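Local coordinates for phosphatase (Thermotoga maritima, PDB 1NF2), which probably removes phosphate groups from substrates as a magnesium-dependent phosphatase of the haloacid dehalogenase (HAD) superfamily, at residues 244-249 with 254-259; 209-214 with 220-225; 118-123 with 128-133; 101-104 with 109-112. All coordinates share one frame; numbering follows the deposited sequence.

In the fold
The four contacts fall into two pairs, one on each side of the chain's centre. Contacts 1 and 2 belong to the eight-stranded sheet of the HAD core, which holds the magnesium site of Asp8, Asp10 and Asp214; their centres lie 14 Å apart, and the Phe212 ring packs against the helix of contact 1. Contact 2 contains Asp214 itself. Contacts 3 and 4, with centres 7 Å apart, build one end of the six-stranded sheet, in what is probably the substrate-binding domain. Strands 110-112 and 130-132 lie side by side there. Between the pairs the distance is large: the centres of contacts 2 and 3 are 32 Å apart.

Contact 1: 244-249 with 254-259; sequences IVTLTN and VSYVLE
Leu247 lies over one face of the Tyr256 ring, and Thr246 approaches the same residue obliquely, near the root of the ring. The face contact is a CH-pi interaction: Leu247 CG sits 4.1 Å from the centroid of the Tyr256 ring, 23° off the normal, so it sits off-centre over the face. The CD1 branch of Leu247 bends to the root of the ring, 3.5 Å from Tyr256 CD2. A chi1 of -165° swings Tyr256 CG away from its own backbone N, so that the ring stands out from the helix beside this leucine.

Thr246 fills the angle between Tyr256 and Val257. Its OG1 is 3.6 Å from Tyr256 CB, while its CB presses on Val257 CG2 at 3.3 Å, tighter than ordinary van der Waals contact between carbons. The hydroxyl has its polar partner just before the helical segment, in a hydrogen bond with Gly253 O; the threonine thus joins a polar link at the helix start to apolar packing one turn on. Farther back along the chain, Ile244 adds its CG2 branch, 4.0 Å from Val257 CG2.

The contact lies at the margin of the HAD core. Strand 244-245 is the outermost strand on its side of the large sheet and is bonded through its backbone to strand 227-230, whose Val229 touches both Thr246 and Val257. Helix 253-258 then folds back beside that edge, with Val254 and Leu258 packed on strand 4-8 and helix 22-31.

Contact 2: 209-214 with 220-225; sequences IVVFGD and FMFEEA
Val211 gives the largest share of the strand's side of this contact with residues 220-225. CB points from the strand toward the other segment and divides there. CG1, anti to the carbonyl carbon (chi1 -64°), goes between the helix and the turn after it: it meets Ala225 CB at 3.6 Å and, more loosely, Met221 CB at 4.3 Å. CG2 takes the other direction and arrives at the edge of the Phe222 ring, near its plane, 3.2 Å from Phe222 CD2 and 3.5 Å from Phe222 CE2.

The segments belong to the beta-alpha-beta unit of strand 209-213, helix 216-222 and strand 227-230 in the HAD core. Asp214, just after the first strand, is a ligand of the bound magnesium ion, and its backbone N is hydrogen-bonded to Asp218 OD1 in the first turn of the helix.

From Phe222 to Ala225 the chain makes a type I beta turn, closed by a hydrogen bond from Ala225 N to Phe222 O of 3.2 Å. This puts the Ala225 methyl against the strand, where Ala225 CB also lies 3.6 Å from Ile209 O. Ile209 flanks it with CG2, 4.1 Å from Ala225 CB, and extends CD1 to 3.9 Å from Glu224 O.

Contact 3: 118-123 with 128-133; sequences EIKSYA and VDYRVE
Helix 118-123 and strand 130-132 run nearly antiparallel, at 166°, with their axes 10.2 Å apart, and the chain draws them together where Ala123 faces Val128. They are the second and third elements of a beta-alpha-beta unit that begins with strand 110-112, and the backbone of strand 130-132 is hydrogen-bonded to that first strand.

Tyr130 makes the largest contribution to the contact. A chi1 of 67° tucks Tyr130 CG over its own backbone, which lays the ring along the helix. Ile119 covers one face: CG1 lies 3.4 Å from the ring centroid of Tyr130 and 16° off the normal, a close CH-pi contact. The two methyls of Ile119, CG2 and CD1, spread to either end, CG2 toward the phenol end and CD1 toward the root of the ring. Ala123 comes in obliquely one turn later, its CB 3.5 Å from Tyr130 CD1.

Val128 packs its CG2 4.2 Å from Ala123 CB, and its N donates a hydrogen bond to Ala123 O, though the position of that oxygen is somewhat uncertain.

At the far end of the ring, Asp115 receives both a hydrogen bond from Tyr130 and a salt bridge from Lys120 NZ, so one carboxylate oxygen ties the phenol to the lysine. The aliphatic part of Lys120 lies across the hydroxyl, with Lys120 CG 3.3 Å from Tyr130 OH.

Contact 4: 101-104 with 109-112; sequences HWQA and VLYS
A beta hairpin, formed by strands 102-105 and 110-112, brings Ala104 and Tyr111 together as an antiparallel hydrogen-bonded pair. The strand axes pass 4.6 Å apart at 149°, and the hairpin lies within the six-stranded sheet, with strand 147-151 beyond its first strand and strand 130-132 beyond its second. Two backbone bonds make the pair: Ala104 N donates to Tyr111 O and Tyr111 N returns the bond to Ala104 O, each 2.9 Å long. Ala104 O also lies in plane at the edge of the Tyr111 ring. The Ala104 and Tyr111 side chains share one face of the sheet, where helix 136-143 covers them.

Gln103 and Ser112, the adjoining non-hydrogen-bonded pair, turn to the other face, under helix 117-125. Their CA atoms are 4.2 Å apart. Gln103 CB is pressed close to the backbone of the partner strand, 3.0 Å from Tyr111 O. A chi1 of 46° sets Gln103 CG close over its own backbone, and from there the extended chain crosses Leu110. There Leu110 CD2 touches Gln103 CB at 3.6 Å and also lies beside the amide nitrogen, Gln103 NE2, at 3.8 Å.

Toward the open end of the hairpin, Ser112 OG is hydrogen-bonded to Lys114 O. A water molecule joins it to the partner strand, lying 3.2 Å from Ser112 OG and donating to Trp102 O at the same distance.

Contact 1: 244-249 with 254-259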
loop_
_atom_site.group_PDB
_atom_site.type_symbol
_atom_site.label_atom_id
_atom_site.label_comp_id
_atom_site.label_asym_id
_atom_site.label_seq_id
_atom_site.Cartn_x
_atom_site.Cartn_y
_atom_site.Cartn_z
ATOM N N ILE A 244 -15.953 -15.476 -2.217
ATOM C CA ILE A 244 -15.262 -16.704 -2.593
ATOM C C ILE A 244 -13.858 -16.703 -2.003
ATOM O O ILE A 244 -13.204 -15.665 -1.954
ATOM C CB ILE A 244 -15.091 -16.807 -4.137
ATOM C CG1 ILE A 244 -16.438 -16.609 -4.840
ATOM C CG2 ILE A 244 -14.477 -18.159 -4.496
ATOM C CD1 ILE A 244 -17.453 -17.700 -4.561
ATOM N N VAL A 245 -13.395 -17.863 -1.553
ATOM C CA VAL A 245 -12.034 -17.981 -1.031
ATOM C C VAL A 245 -11.300 -18.910 -2.002
ATOM O O VAL A 245 -11.567 -20.108 -2.081
ATOM C CB VAL A 245 -12.020 -18.544 0.410
ATOM C CG1 VAL A 245 -13.034 -19.635 0.543
ATOM C CG2 VAL A 245 -10.619 -19.067 0.762
ATOM N N THR A 246 -10.394 -18.323 -2.762
ATOM C CA THR A 246 -9.640 -19.045 -3.764
ATOM C C THR A 246 -8.441 -19.738 -3.137
ATOM O O THR A 246 -8.393 -19.941 -1.916
ATOM C CB THR A 246 -9.196 -18.072 -4.886
ATOM O OG1 THR A 246 -8.559 -18.802 -5.945
ATOM C CG2 THR A 246 -8.240 -17.003 -4.336
ATOM N N LEU A 247 -7.482 -20.114 -3.973
ATOM C CA LEU A 247 -6.285 -20.779 -3.498
ATOM C C LEU A 247 -5.344 -19.771 -2.852
ATOM O O LEU A 247 -5.650 -18.583 -2.723
ATOM C CB LEU A 247 -5.562 -21.469 -4.654
ATOM C CG LEU A 247 -6.350 -22.547 -5.405
ATOM C CD1 LEU A 247 -5.478 -23.141 -6.499
ATOM C CD2 LEU A 247 -6.808 -23.630 -4.433
ATOM N N THR A 248 -4.183 -20.267 -2.463
ATOM C CA THR A 248 -3.158 -19.471 -1.822
ATOM C C THR A 248 -2.411 -18.598 -2.838
ATOM O O THR A 248 -2.486 -18.832 -4.043
ATOM C CB THR A 248 -2.195 -20.434 -1.086
ATOM O OG1 THR A 248 -2.240 -20.169 0.319
ATOM C CG2 THR A 248 -0.795 -20.323 -1.617
ATOM N N ASN A 249 -1.695 -17.588 -2.353
ATOM C CA ASN A 249 -0.942 -16.707 -3.235
ATOM C C ASN A 249 0.328 -17.385 -3.753
ATOM O O ASN A 249 0.945 -16.916 -4.708
ATOM C CB ASN A 249 -0.579 -15.393 -2.517
ATOM C CG ASN A 249 0.400 -15.595 -1.369
ATOM O OD1 ASN A 249 1.390 -14.865 -1.247
ATOM N ND2 ASN A 249 0.124 -16.575 -0.520
ATOM N N VAL A 254 -5.185 -16.389 -7.600
ATOM C CA VAL A 254 -5.847 -15.375 -8.409
ATOM C C VAL A 254 -6.403 -15.972 -9.703
ATOM O O VAL A 254 -7.586 -15.800 -10.012
ATOM C CB VAL A 254 -4.879 -14.231 -8.767
ATOM C CG1 VAL A 254 -5.567 -13.232 -9.689
ATOM C CG2 VAL A 254 -4.407 -13.540 -7.496
ATOM N N SER A 255 -5.549 -16.667 -10.452
ATOM C CA SER A 255 -5.958 -17.295 -11.711
ATOM C C SER A 255 -7.105 -18.271 -11.509
ATOM O O SER A 255 -8.052 -18.299 -12.286
ATOM C CB SER A 255 -4.789 -18.063 -12.346
ATOM O OG SER A 255 -3.827 -17.195 -12.917
ATOM N N TYR A 256 -7.010 -19.072 -10.456
ATOM C CA TYR A 256 -8.016 -20.082 -10.170
ATOM C C TYR A 256 -9.451 -19.553 -10.191
ATOM O O TYR A 256 -10.358 -20.236 -10.667
ATOM C CB TYR A 256 -7.705 -20.744 -8.829
ATOM C CG TYR A 256 -8.463 -22.029 -8.583
ATOM C CD1 TYR A 256 -9.712 -22.020 -7.967
ATOM C CD2 TYR A 256 -7.927 -23.258 -8.968
ATOM C CE1 TYR A 256 -10.411 -23.204 -7.735
ATOM C CE2 TYR A 256 -8.617 -24.452 -8.743
ATOM C CZ TYR A 256 -9.858 -24.417 -8.126
ATOM O OH TYR A 256 -10.550 -25.587 -7.907
ATOM N N VAL A 257 -9.660 -18.343 -9.684
ATOM C CA VAL A 257 -10.994 -17.748 -9.672
ATOM C C VAL A 257 -11.168 -16.807 -10.860
ATOM O O VAL A 257 -12.240 -16.732 -11.464
ATOM C CB VAL A 257 -11.249 -16.948 -8.358
ATOM C CG1 VAL A 257 -12.453 -16.016 -8.527
ATOM C CG2 VAL A 257 -11.503 -17.906 -7.215
ATOM N N LEU A 258 -10.095 -16.103 -11.199
ATOM C CA LEU A 258 -10.118 -15.159 -12.300
ATOM C C LEU A 258 -10.595 -15.794 -13.603
ATOM O O LEU A 258 -11.342 -15.181 -14.363
ATOM C CB LEU A 258 -8.724 -14.563 -12.479
ATOM C CG LEU A 258 -8.563 -13.370 -13.412
ATOM C CD1 LEU A 258 -9.549 -12.257 -13.048
ATOM C CD2 LEU A 258 -7.122 -12.881 -13.312
ATOM N N GLU A 259 -10.174 -17.027 -13.855
ATOM C CA GLU A 259 -10.566 -17.712 -15.080
ATOM C C GLU A 259 -12.040 -18.098 -15.134
ATOM O O GLU A 259 -12.562 -18.373 -16.212
ATOM C CB GLU A 259 -9.720 -18.973 -15.282
ATOM C CG GLU A 259 -8.232 -18.730 -15.210
ATOM C CD GLU A 259 -7.425 -19.964 -15.532
ATOM O OE1 GLU A 259 -7.796 -21.055 -15.049
ATOM O OE2 GLU A 259 -6.415 -19.840 -16.258
#

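Contact 2: 209-214 with 220-225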
loop_
_atom_site.group_PDB
_atom_site.type_symbol
_atom_site.label_atom_id
_atom_site.label_comp_id
_atom_site.label_asym_id
_atom_site.label_seq_id
_atom_site.Cartn_x
_atom_site.Cartn_y
_atom_site.Cartn_z
ATOM N N ILE A 209 -16.957 -4.412 -10.512
ATOM C CA ILE A 209 -15.642 -4.466 -9.876
ATOM C C ILE A 209 -15.397 -5.696 -9.016
ATOM O O ILE A 209 -16.247 -6.076 -8.218
ATOM C CB ILE A 209 -15.418 -3.237 -8.971
ATOM C CG1 ILE A 209 -15.632 -1.949 -9.771
ATOM C CG2 ILE A 209 -14.010 -3.263 -8.396
ATOM C CD1 ILE A 209 -15.437 -0.685 -8.959
ATOM N N VAL A 210 -14.225 -6.305 -9.185
ATOM C CA VAL A 210 -13.829 -7.460 -8.385
ATOM C C VAL A 210 -12.535 -7.079 -7.656
ATOM O O VAL A 210 -11.673 -6.427 -8.240
ATOM C CB VAL A 210 -13.504 -8.698 -9.260
ATOM C CG1 VAL A 210 -13.308 -9.926 -8.374
ATOM C CG2 VAL A 210 -14.600 -8.934 -10.248
ATOM N N VAL A 211 -12.406 -7.477 -6.392
ATOM C CA VAL A 211 -11.188 -7.191 -5.630
ATOM C C VAL A 211 -10.651 -8.479 -5.012
ATOM O O VAL A 211 -11.414 -9.301 -4.503
ATOM C CB VAL A 211 -11.431 -6.161 -4.476
ATOM C CG1 VAL A 211 -11.847 -4.824 -5.049
ATOM C CG2 VAL A 211 -12.501 -6.662 -3.544
ATOM N N PHE A 212 -9.337 -8.662 -5.101
ATOM C CA PHE A 212 -8.669 -9.820 -4.514
ATOM C C PHE A 212 -7.821 -9.267 -3.373
ATOM O O PHE A 212 -7.077 -8.307 -3.568
ATOM C CB PHE A 212 -7.736 -10.503 -5.534
ATOM C CG PHE A 212 -8.451 -11.235 -6.643
ATOM C CD1 PHE A 212 -8.544 -12.621 -6.629
ATOM C CD2 PHE A 212 -8.997 -10.544 -7.709
ATOM C CE1 PHE A 212 -9.173 -13.312 -7.669
ATOM C CE2 PHE A 212 -9.632 -11.224 -8.755
ATOM C CZ PHE A 212 -9.715 -12.612 -8.729
ATOM N N GLY A 213 -7.937 -9.871 -2.197
ATOM C CA GLY A 213 -7.164 -9.412 -1.062
ATOM C C GLY A 213 -6.897 -10.505 -0.043
ATOM O O GLY A 213 -7.349 -11.643 -0.194
ATOM N N ASP A 214 -6.151 -10.151 0.996
ATOM C CA ASP A 214 -5.809 -11.078 2.059
ATOM C C ASP A 214 -5.712 -10.338 3.395
ATOM O O ASP A 214 -5.675 -10.965 4.459
ATOM C CB ASP A 214 -4.453 -11.715 1.764
ATOM C CG ASP A 214 -3.295 -10.754 2.022
ATOM O OD1 ASP A 214 -2.196 -11.230 2.384
ATOM O OD2 ASP A 214 -3.480 -9.523 1.863
ATOM N N PHE A 220 -11.062 -2.904 3.494
ATOM C CA PHE A 220 -11.660 -1.613 3.170
ATOM C C PHE A 220 -12.114 -1.560 1.706
ATOM O O PHE A 220 -13.105 -0.902 1.393
ATOM C CB PHE A 220 -10.656 -0.481 3.439
ATOM C CG PHE A 220 -10.420 -0.198 4.905
ATOM C CD1 PHE A 220 -11.333 0.552 5.640
ATOM C CD2 PHE A 220 -9.275 -0.673 5.546
ATOM C CE1 PHE A 220 -11.108 0.833 6.999
ATOM C CE2 PHE A 220 -9.040 -0.404 6.894
ATOM C CZ PHE A 220 -9.958 0.353 7.626
ATOM N N MET A 221 -11.388 -2.236 0.814
ATOM C CA MET A 221 -11.739 -2.245 -0.608
ATOM C C MET A 221 -12.995 -3.067 -0.893
ATOM O O MET A 221 -13.736 -2.781 -1.834
ATOM C CB MET A 221 -10.578 -2.788 -1.453
ATOM C CG MET A 221 -9.354 -1.860 -1.496
ATOM S SD MET A 221 -8.118 -2.272 -2.752
ATOM C CE MET A 221 -8.216 -1.005 -3.659
ATOM N N PHE A 222 -13.223 -4.089 -0.076
ATOM C CA PHE A 222 -14.378 -4.958 -0.231
ATOM C C PHE A 222 -15.697 -4.207 -0.293
ATOM O O PHE A 222 -16.594 -4.572 -1.062
ATOM C CB PHE A 222 -14.443 -5.963 0.919
ATOM C CG PHE A 222 -13.626 -7.202 0.695
ATOM C CD1 PHE A 222 -13.749 -8.283 1.553
ATOM C CD2 PHE A 222 -12.748 -7.296 -0.373
ATOM C CE1 PHE A 222 -13.014 -9.438 1.353
ATOM C CE2 PHE A 222 -12.008 -8.448 -0.582
ATOM C CZ PHE A 222 -12.144 -9.521 0.285
ATOM N N GLU A 223 -15.811 -3.166 0.527
ATOM C CA GLU A 223 -17.027 -2.366 0.596
ATOM C C GLU A 223 -17.292 -1.626 -0.706
ATOM O O GLU A 223 -18.414 -1.199 -0.969
ATOM C CB GLU A 223 -16.926 -1.360 1.745
ATOM C CG GLU A 223 -16.197 -1.889 2.978
ATOM C CD GLU A 223 -16.803 -3.169 3.534
ATOM O OE1 GLU A 223 -16.227 -3.725 4.494
ATOM O OE2 GLU A 223 -17.850 -3.619 3.020
ATOM N N GLU A 224 -16.255 -1.481 -1.519
ATOM C CA GLU A 224 -16.367 -0.784 -2.795
ATOM C C GLU A 224 -16.425 -1.706 -4.022
ATOM O O GLU A 224 -16.297 -1.237 -5.154
ATOM C CB GLU A 224 -15.181 0.164 -2.954
ATOM C CG GLU A 224 -15.007 1.144 -1.803
ATOM C CD GLU A 224 -16.252 1.977 -1.562
ATOM O OE1 GLU A 224 -16.798 2.521 -2.541
ATOM O OE2 GLU A 224 -16.681 2.089 -0.396
ATOM N N ALA A 225 -16.619 -3.005 -3.816
ATOM C CA ALA A 225 -16.649 -3.931 -4.951
ATOM C C ALA A 225 -17.901 -4.795 -5.041
ATOM O O ALA A 225 -18.564 -5.060 -4.036
ATOM C CB ALA A 225 -15.412 -4.827 -4.912
#

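Contact 3: 118-123 with 128-133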
loop_
_atom_site.group_PDB
_atom_site.type_symbol
_atom_site.label_atom_id
_atom_site.label_comp_id
_atom_site.label_asym_id
_atom_site.label_seq_id
_atom_site.Cartn_x
_atom_site.Cartn_y
_atom_site.Cartn_z
ATOM N N GLU A 118 19.941 0.157 11.687
ATOM C CA GLU A 118 18.487 0.085 11.689
ATOM C C GLU A 118 17.953 0.271 10.269
ATOM O O GLU A 118 17.225 -0.577 9.751
ATOM C CB GLU A 118 17.894 1.169 12.598
ATOM C CG GLU A 118 17.823 0.822 14.088
ATOM C CD GLU A 118 19.182 0.669 14.740
ATOM O OE1 GLU A 118 19.987 1.622 14.680
ATOM O OE2 GLU A 118 19.440 -0.405 15.324
ATOM N N ILE A 119 18.330 1.381 9.644
ATOM C CA ILE A 119 17.883 1.688 8.294
ATOM C C ILE A 119 18.335 0.638 7.278
ATOM O O ILE A 119 17.551 0.215 6.425
ATOM C CB ILE A 119 18.381 3.087 7.845
ATOM C CG1 ILE A 119 17.904 3.382 6.423
ATOM C CG2 ILE A 119 19.889 3.160 7.908
ATOM C CD1 ILE A 119 16.399 3.428 6.285
ATOM N N LYS A 120 19.593 0.216 7.372
ATOM C CA LYS A 120 20.127 -0.778 6.448
ATOM C C LYS A 120 19.257 -2.036 6.414
ATOM O O LYS A 120 18.852 -2.497 5.343
ATOM C CB LYS A 120 21.557 -1.156 6.842
ATOM C CG LYS A 120 22.551 -0.002 6.796
ATOM C CD LYS A 120 23.948 -0.458 7.204
ATOM C CE LYS A 120 24.945 0.695 7.185
ATOM N NZ LYS A 120 25.104 1.301 5.828
ATOM N N SER A 121 18.966 -2.575 7.592
ATOM C CA SER A 121 18.160 -3.783 7.707
ATOM C C SER A 121 16.698 -3.594 7.311
ATOM O O SER A 121 16.050 -4.541 6.868
ATOM C CB SER A 121 18.230 -4.325 9.135
ATOM O OG SER A 121 17.351 -5.425 9.295
ATOM N N TYR A 122 16.167 -2.385 7.480
ATOM C CA TYR A 122 14.777 -2.148 7.119
ATOM C C TYR A 122 14.615 -2.079 5.608
ATOM O O TYR A 122 13.684 -2.661 5.052
ATOM C CB TYR A 122 14.248 -0.854 7.753
ATOM C CG TYR A 122 12.920 -0.404 7.169
ATOM C CD1 TYR A 122 12.873 0.389 6.017
ATOM C CD2 TYR A 122 11.713 -0.835 7.718
ATOM C CE1 TYR A 122 11.658 0.735 5.423
ATOM C CE2 TYR A 122 10.493 -0.495 7.133
ATOM C CZ TYR A 122 10.476 0.287 5.985
ATOM O OH TYR A 122 9.274 0.594 5.389
ATOM N N ALA A 123 15.519 -1.363 4.949
ATOM C CA ALA A 123 15.466 -1.219 3.501
ATOM C C ALA A 123 15.727 -2.560 2.828
ATOM O O ALA A 123 15.256 -2.816 1.721
ATOM C CB ALA A 123 16.493 -0.197 3.040
ATOM N N VAL A 128 13.781 -1.554 -0.646
ATOM C CA VAL A 128 13.615 -0.215 -1.202
ATOM C C VAL A 128 14.971 0.493 -1.029
ATOM O O VAL A 128 15.759 0.121 -0.155
ATOM C CB VAL A 128 12.552 0.592 -0.408
ATOM C CG1 VAL A 128 11.175 -0.061 -0.561
ATOM C CG2 VAL A 128 12.938 0.654 1.074
ATOM N N ASP A 129 15.256 1.495 -1.859
ATOM C CA ASP A 129 16.508 2.254 -1.748
ATOM C C ASP A 129 16.256 3.427 -0.799
ATOM O O ASP A 129 15.145 3.954 -0.753
ATOM C CB ASP A 129 16.937 2.813 -3.113
ATOM C CG ASP A 129 17.353 1.731 -4.094
ATOM O OD1 ASP A 129 16.506 0.887 -4.454
ATOM O OD2 ASP A 129 18.530 1.732 -4.511
ATOM N N TYR A 130 17.268 3.824 -0.034
ATOM C CA TYR A 130 17.117 4.954 0.876
ATOM C C TYR A 130 18.287 5.914 0.720
ATOM O O TYR A 130 19.331 5.559 0.173
ATOM C CB TYR A 130 17.026 4.497 2.337
ATOM C CG TYR A 130 18.293 3.885 2.880
ATOM C CD1 TYR A 130 18.597 2.544 2.651
ATOM C CD2 TYR A 130 19.194 4.649 3.625
ATOM C CE1 TYR A 130 19.766 1.973 3.151
ATOM C CE2 TYR A 130 20.365 4.089 4.129
ATOM C CZ TYR A 130 20.645 2.751 3.890
ATOM O OH TYR A 130 21.795 2.188 4.399
ATOM N N ARG A 131 18.103 7.135 1.204
ATOM C CA ARG A 131 19.133 8.152 1.119
ATOM C C ARG A 131 19.336 8.804 2.480
ATOM O O ARG A 131 18.375 9.065 3.205
ATOM C CB ARG A 131 18.737 9.191 0.066
ATOM C CG ARG A 131 18.877 8.680 -1.365
ATOM C CD ARG A 131 18.178 9.580 -2.366
ATOM N NE ARG A 131 18.590 9.321 -3.749
ATOM C CZ ARG A 131 18.515 8.143 -4.366
ATOM N NH1 ARG A 131 18.041 7.078 -3.733
ATOM N NH2 ARG A 131 18.908 8.032 -5.627
ATOM N N VAL A 132 20.597 9.039 2.829
ATOM C CA VAL A 132 20.936 9.665 4.100
ATOM C C VAL A 132 20.904 11.180 3.966
ATOM O O VAL A 132 21.588 11.758 3.123
ATOM C CB VAL A 132 22.335 9.232 4.588
ATOM C CG1 VAL A 132 22.308 7.769 4.983
ATOM C CG2 VAL A 132 23.365 9.459 3.489
ATOM N N GLU A 133 20.093 11.814 4.801
ATOM C CA GLU A 133 19.947 13.264 4.792
ATOM C C GLU A 133 19.955 13.779 6.230
ATOM O O GLU A 133 18.923 13.782 6.904
ATOM C CB GLU A 133 18.634 13.653 4.100
ATOM C CG GLU A 133 18.293 15.136 4.180
ATOM C CD GLU A 133 19.254 16.011 3.397
ATOM O OE1 GLU A 133 20.479 15.821 3.535
ATOM O OE2 GLU A 133 18.783 16.896 2.650
#

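Contact 4: 101-104 with 109-112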
loop_
_atom_site.group_PDB
_atom_site.type_symbol
_atom_site.label_atom_id
_atom_site.label_comp_id
_atom_site.label_asym_id
_atom_site.label_seq_id
_atom_site.Cartn_x
_atom_site.Cartn_y
_atom_site.Cartn_z
ATOM N N HIS A 101 15.615 6.906 16.065
ATOM C CA HIS A 101 16.028 6.686 14.686
ATOM C C HIS A 101 14.789 6.756 13.801
ATOM O O HIS A 101 13.976 5.833 13.755
ATOM C CB HIS A 101 16.729 5.332 14.552
ATOM C CG HIS A 101 18.069 5.286 15.220
ATOM N ND1 HIS A 101 19.105 6.126 14.865
ATOM C CD2 HIS A 101 18.537 4.520 16.234
ATOM C CE1 HIS A 101 20.152 5.879 15.631
ATOM N NE2 HIS A 101 19.834 4.909 16.470
ATOM N N TRP A 102 14.643 7.880 13.113
ATOM C CA TRP A 102 13.495 8.082 12.254
ATOM C C TRP A 102 13.886 8.321 10.808
ATOM O O TRP A 102 14.982 8.798 10.511
ATOM C CB TRP A 102 12.661 9.262 12.754
ATOM C CG TRP A 102 13.409 10.553 12.771
ATOM C CD1 TRP A 102 14.372 10.935 13.660
ATOM C CD2 TRP A 102 13.254 11.642 11.854
ATOM N NE1 TRP A 102 14.822 12.198 13.358
ATOM C CE2 TRP A 102 14.153 12.655 12.256
ATOM C CE3 TRP A 102 12.439 11.860 10.735
ATOM C CZ2 TRP A 102 14.262 13.870 11.574
ATOM C CZ3 TRP A 102 12.545 13.066 10.059
ATOM C CH2 TRP A 102 13.451 14.060 10.482
ATOM N N GLN A 103 12.957 7.983 9.921
ATOM C CA GLN A 103 13.124 8.133 8.486
ATOM C C GLN A 103 11.846 8.763 7.942
ATOM O O GLN A 103 10.806 8.733 8.599
ATOM C CB GLN A 103 13.362 6.763 7.858
ATOM C CG GLN A 103 12.399 5.696 8.350
ATOM C CD GLN A 103 12.752 4.315 7.833
ATOM O OE1 GLN A 103 13.864 3.828 8.044
ATOM N NE2 GLN A 103 11.804 3.673 7.154
ATOM N N ALA A 104 11.917 9.337 6.748
ATOM C CA ALA A 104 10.740 9.973 6.173
ATOM C C ALA A 104 10.536 9.631 4.701
ATOM O O ALA A 104 11.496 9.493 3.946
ATOM C CB ALA A 104 10.842 11.492 6.338
ATOM N N VAL A 109 10.483 8.984 -1.984
ATOM C CA VAL A 109 11.890 8.677 -1.716
ATOM C C VAL A 109 12.052 8.489 -0.207
ATOM O O VAL A 109 11.567 9.302 0.580
ATOM C CB VAL A 109 12.834 9.814 -2.187
ATOM C CG1 VAL A 109 14.288 9.451 -1.877
ATOM C CG2 VAL A 109 12.666 10.047 -3.682
ATOM N N LEU A 110 12.711 7.409 0.197
ATOM C CA LEU A 110 12.912 7.143 1.616
ATOM C C LEU A 110 14.195 7.827 2.063
ATOM O O LEU A 110 15.255 7.617 1.467
ATOM C CB LEU A 110 13.034 5.637 1.882
ATOM C CG LEU A 110 12.535 5.089 3.225
ATOM C CD1 LEU A 110 13.109 3.698 3.433
ATOM C CD2 LEU A 110 12.940 5.992 4.369
ATOM N N TYR A 111 14.089 8.651 3.102
ATOM C CA TYR A 111 15.240 9.362 3.654
ATOM C C TYR A 111 15.445 8.927 5.100
ATOM O O TYR A 111 14.491 8.573 5.790
ATOM C CB TYR A 111 15.005 10.876 3.642
ATOM C CG TYR A 111 14.972 11.521 2.278
ATOM C CD1 TYR A 111 16.126 12.041 1.702
ATOM C CD2 TYR A 111 13.773 11.637 1.574
ATOM C CE1 TYR A 111 16.088 12.670 0.459
ATOM C CE2 TYR A 111 13.722 12.260 0.333
ATOM C CZ TYR A 111 14.879 12.774 -0.218
ATOM O OH TYR A 111 14.822 13.397 -1.446
ATOM N N SER A 112 16.695 8.955 5.547
ATOM C CA SER A 112 17.038 8.610 6.922
ATOM C C SER A 112 18.045 9.650 7.392
ATOM O O SER A 112 18.942 10.041 6.643
ATOM C CB SER A 112 17.661 7.217 7.008
ATOM O OG SER A 112 17.864 6.851 8.362
HETATM O O HOH W 1 18.001 8.109 11.330
#